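Local coordinates for protein iminosuccinate reductase (Paracoccus denitrificans, PDB 6RQA) that catalyses the NADH-dependent reduction of iminosuccinate to L-aspartate, regenerating the amino donor of the beta-hydroxyaspartate cycle during glycolate and glyoxylate assimilation, at residues A55-V61 and G73-D79. Residues are numbered along the deposited sequence; the frame is centred on the assembly and turned at random.
Sequences AYNFPVV and GFKGGFD
Tyr56 and Phe78 form a hydrogen-bonded pair of the antiparallel hairpin of strands 55-64 and 71-79: Tyr56 N donates to Phe78 O and Phe78 N to Tyr56 O, each at 3.1 Å. Two residues on, Phe58 N still reaches Gly76 O at 2.8 Å, but from above the carbonyl plane, as 55-61 begins to lift away from its partner. Two waters bridge the backbones here: one donates to both Phe58 O and Gly76 O, the other accepts from Gly76 N and donates to Pro59 O. Farther along, Val61 N donates to Phe74 O and Phe74 N to Val61 O, through bent bonds.

Among the side chains, the Phe58 ring sets one face over the backbone of Gly77. Its CG sits beside the backbone N (chi1 -63°), which lets the ring take Gly77 CA 3.8 Å from its centroid in a CH-pi contact. Val61 and Phe74 run side by side, with Val61 CB 3.6 Å from Phe74 CD2. Val60 CG1 meets Lys75 CG at 3.9 Å; the extended Lys75 side chain comes within about 5 Å of that of Arg131, which binds NAD+, and its NZ makes a weak hydrogen bond to Gly314 O.

Strand 84-92 flanks 73-79 with further backbone bonds, and its Leu85 touches Phe58 and Phe78. Helix 36-51 packs against Ala55, Asn57 and Asp79, while the second subunit meets the Tyr56, Phe58 and Phe74 side, where Tyr56 OH bonds Glu63 of that subunit.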
ATOM      1  N   ALA A  55      12.831   4.591  13.424  1.00 44.61           N
ATOM      2  CA  ALA A  55      12.245   4.274  12.132  1.00 32.63           C
ATOM      3  C   ALA A  55      11.659   2.874  12.207  1.00 37.20           C
ATOM      4  O   ALA A  55      12.120   2.039  12.991  1.00 34.15           O
ATOM      5  CB  ALA A  55      13.280   4.370  11.006  1.00 26.23           C
ATOM      6  N   TYR A  56      10.641   2.624  11.389  1.00 28.10           N
ATOM      7  CA  TYR A  56       9.996   1.318  11.390  1.00 31.37           C
ATOM      8  C   TYR A  56       9.302   1.100  10.055  1.00 30.31           C
ATOM      9  O   TYR A  56       8.989   2.049   9.333  1.00 31.02           O
ATOM     10  CB  TYR A  56       8.997   1.183  12.546  1.00 26.02           C
ATOM     11  CG  TYR A  56       7.670   1.870  12.313  1.00 25.67           C
ATOM     12  CD1 TYR A  56       7.546   3.249  12.438  1.00 28.51           C
ATOM     13  CD2 TYR A  56       6.537   1.138  11.984  1.00 25.36           C
ATOM     14  CE1 TYR A  56       6.331   3.879  12.231  1.00 28.12           C
ATOM     15  CE2 TYR A  56       5.320   1.758  11.777  1.00 29.51           C
ATOM     16  CZ  TYR A  56       5.221   3.128  11.901  1.00 32.27           C
ATOM     17  OH  TYR A  56       4.006   3.745  11.695  1.00 34.25           O
ATOM     18  N   ASN A  57       9.058  -0.170   9.746  1.00 33.86           N
ATOM     19  CA  ASN A  57       8.389  -0.571   8.518  1.00 31.21           C
ATOM     20  C   ASN A  57       6.920  -0.859   8.790  1.00 33.85           C
ATOM     21  O   ASN A  57       6.573  -1.462   9.809  1.00 39.79           O
ATOM     22  CB  ASN A  57       9.049  -1.811   7.912  1.00 36.27           C
ATOM     23  CG  ASN A  57      10.515  -1.603   7.611  1.00 35.15           C
ATOM     24  OD1 ASN A  57      10.873  -1.022   6.585  1.00 42.90           O
ATOM     25  ND2 ASN A  57      11.376  -2.084   8.499  1.00 29.40           N
ATOM     26  N   PHE A  58       6.062  -0.433   7.865  1.00 39.84           N
ATOM     27  CA  PHE A  58       4.644  -0.723   7.963  1.00 35.53           C
ATOM     28  C   PHE A  58       4.395  -2.210   7.722  1.00 33.79           C
ATOM     29  O   PHE A  58       5.245  -2.909   7.168  1.00 46.40           O
ATOM     30  CB  PHE A  58       3.857   0.107   6.950  1.00 27.76           C
ATOM     31  CG  PHE A  58       3.954   1.591   7.165  1.00 32.72           C
ATOM     32  CD1 PHE A  58       4.372   2.108   8.381  1.00 33.98           C
ATOM     33  CD2 PHE A  58       3.618   2.471   6.150  1.00 38.65           C
ATOM     34  CE1 PHE A  58       4.460   3.471   8.574  1.00 40.38           C
ATOM     35  CE2 PHE A  58       3.704   3.836   6.339  1.00 34.47           C
ATOM     36  CZ  PHE A  58       4.125   4.336   7.552  1.00 36.16           C
ATOM     37  N   PRO A  59       3.239  -2.721   8.147  1.00 35.71           N
ATOM     38  CA  PRO A  59       2.873  -4.097   7.793  1.00 40.82           C
ATOM     39  C   PRO A  59       2.830  -4.274   6.281  1.00 43.61           C
ATOM     40  O   PRO A  59       2.215  -3.484   5.562  1.00 43.51           O
ATOM     41  CB  PRO A  59       1.488  -4.269   8.427  1.00 32.42           C
ATOM     42  CG  PRO A  59       1.475  -3.297   9.555  1.00 32.74           C
ATOM     43  CD  PRO A  59       2.275  -2.119   9.085  1.00 36.77           C
ATOM     44  N   VAL A  60       3.495  -5.318   5.803  1.00 34.34           N
ATOM     45  CA  VAL A  60       3.664  -5.522   4.369  1.00 28.29           C
ATOM     46  C   VAL A  60       2.380  -6.087   3.777  1.00 23.77           C
ATOM     47  O   VAL A  60       1.818  -7.060   4.291  1.00 37.13           O
ATOM     48  CB  VAL A  60       4.856  -6.453   4.090  1.00 32.15           C
ATOM     49  CG1 VAL A  60       4.965  -6.745   2.599  1.00 24.42           C
ATOM     50  CG2 VAL A  60       6.143  -5.836   4.613  1.00 34.29           C
ATOM     51  N   VAL A  61       1.911  -5.469   2.699  1.00 23.46           N
ATOM     52  CA  VAL A  61       0.855  -6.040   1.871  1.00 32.69           C
ATOM     53  C   VAL A  61       1.514  -6.805   0.732  1.00 36.25           C
ATOM     54  O   VAL A  61       2.455  -6.307   0.102  1.00 53.40           O
ATOM     55  CB  VAL A  61      -0.083  -4.947   1.335  1.00 36.85           C
ATOM     56  CG1 VAL A  61      -1.125  -5.548   0.400  1.00 29.05           C
ATOM     57  CG2 VAL A  61      -0.758  -4.220   2.481  1.00 28.65           C
ATOM     58  N   GLY A  73       2.064  -5.751  -4.148  1.00 34.78           N
ATOM     59  CA  GLY A  73       1.865  -5.300  -2.785  1.00 35.55           C
ATOM     60  C   GLY A  73       2.643  -4.032  -2.507  1.00 37.55           C
ATOM     61  O   GLY A  73       3.206  -3.411  -3.412  1.00 45.26           O
ATOM     62  N   PHE A  74       2.666  -3.653  -1.229  1.00 35.78           N
ATOM     63  CA  PHE A  74       3.299  -2.419  -0.788  1.00 31.63           C
ATOM     64  C   PHE A  74       4.199  -2.686   0.410  1.00 22.67           C
ATOM     65  O   PHE A  74       3.915  -3.552   1.241  1.00 35.93           O
ATOM     66  CB  PHE A  74       2.263  -1.354  -0.404  1.00 35.80           C
ATOM     67  CG  PHE A  74       0.972  -1.456  -1.164  1.00 40.26           C
ATOM     68  CD1 PHE A  74       0.921  -1.163  -2.517  1.00 36.07           C
ATOM     69  CD2 PHE A  74      -0.197  -1.827  -0.517  1.00 39.01           C
ATOM     70  CE1 PHE A  74      -0.269  -1.252  -3.213  1.00 37.16           C
ATOM     71  CE2 PHE A  74      -1.390  -1.915  -1.206  1.00 43.95           C
ATOM     72  CZ  PHE A  74      -1.427  -1.628  -2.557  1.00 52.24           C
ATOM     73  N   LYS A  75       5.287  -1.922   0.494  1.00 30.32           N
ATOM     74  CA  LYS A  75       6.196  -1.940   1.642  1.00 31.54           C
ATOM     75  C   LYS A  75       6.377  -0.493   2.095  1.00 32.33           C
ATOM     76  O   LYS A  75       7.238   0.226   1.584  1.00 30.08           O
ATOM     77  CB  LYS A  75       7.528  -2.599   1.296  1.00 29.17           C
ATOM     78  CG  LYS A  75       7.453  -4.115   1.178  1.00 44.15           C
ATOM     79  CD  LYS A  75       8.821  -4.722   0.903  1.00 55.10           C
ATOM     80  CE  LYS A  75       8.752  -6.240   0.851  1.00 64.36           C
ATOM     81  NZ  LYS A  75      10.078  -6.849   0.544  1.00 72.79           N
ATOM     82  N   GLY A  76       5.552  -0.067   3.053  1.00 38.79           N
ATOM     83  CA  GLY A  76       5.646   1.278   3.577  1.00 42.50           C
ATOM     84  C   GLY A  76       6.537   1.364   4.804  1.00 41.38           C
ATOM     85  O   GLY A  76       6.950   0.359   5.378  1.00 34.14           O
ATOM     86  N   GLY A  77       6.830   2.596   5.200  1.00 38.45           N
ATOM     87  CA  GLY A  77       7.674   2.825   6.360  1.00 38.20           C
ATOM     88  C   GLY A  77       7.804   4.307   6.631  1.00 33.88           C
ATOM     89  O   GLY A  77       7.403   5.151   5.822  1.00 26.78           O
ATOM     90  N   PHE A  78       8.380   4.611   7.793  1.00 24.04           N
ATOM     91  CA  PHE A  78       8.576   5.990   8.217  1.00 24.35           C
ATOM     92  C   PHE A  78       9.882   6.098   8.985  1.00 34.22           C
ATOM     93  O   PHE A  78      10.143   5.295   9.885  1.00 31.06           O
ATOM     94  CB  PHE A  78       7.405   6.475   9.078  1.00 24.73           C
ATOM     95  CG  PHE A  78       7.606   7.844   9.663  1.00 33.49           C
ATOM     96  CD1 PHE A  78       7.961   8.914   8.855  1.00 32.49           C
ATOM     97  CD2 PHE A  78       7.425   8.066  11.019  1.00 32.15           C
ATOM     98  CE1 PHE A  78       8.144  10.176   9.394  1.00 30.88           C
ATOM     99  CE2 PHE A  78       7.603   9.324  11.563  1.00 26.57           C
ATOM    100  CZ  PHE A  78       7.963  10.381  10.750  1.00 32.26           C
ATOM    101  N   ASP A  79      10.694   7.088   8.624  1.00 33.97           N
ATOM    102  CA  ASP A  79      11.967   7.367   9.283  1.00 38.60           C
ATOM    103  C   ASP A  79      11.832   8.725   9.962  1.00 37.54           C
ATOM    104  O   ASP A  79      12.009   9.766   9.324  1.00 37.12           O
ATOM    105  CB  ASP A  79      13.118   7.347   8.278  1.00 43.71           C
ATOM    106  CG  ASP A  79      14.488   7.373   8.945  1.00 51.09           C
ATOM    107  OD1 ASP A  79      14.627   7.975  10.031  1.00 46.96           O
ATOM    108  OD2 ASP A  79      15.433   6.789   8.372  1.00 53.42           O
TER
HETATM  109  O   HOH W   1       6.633  -2.385   5.120  1.00 32.61           O
HETATM  110  O   HOH W   2       3.204  -1.506   3.651  1.00 38.20           O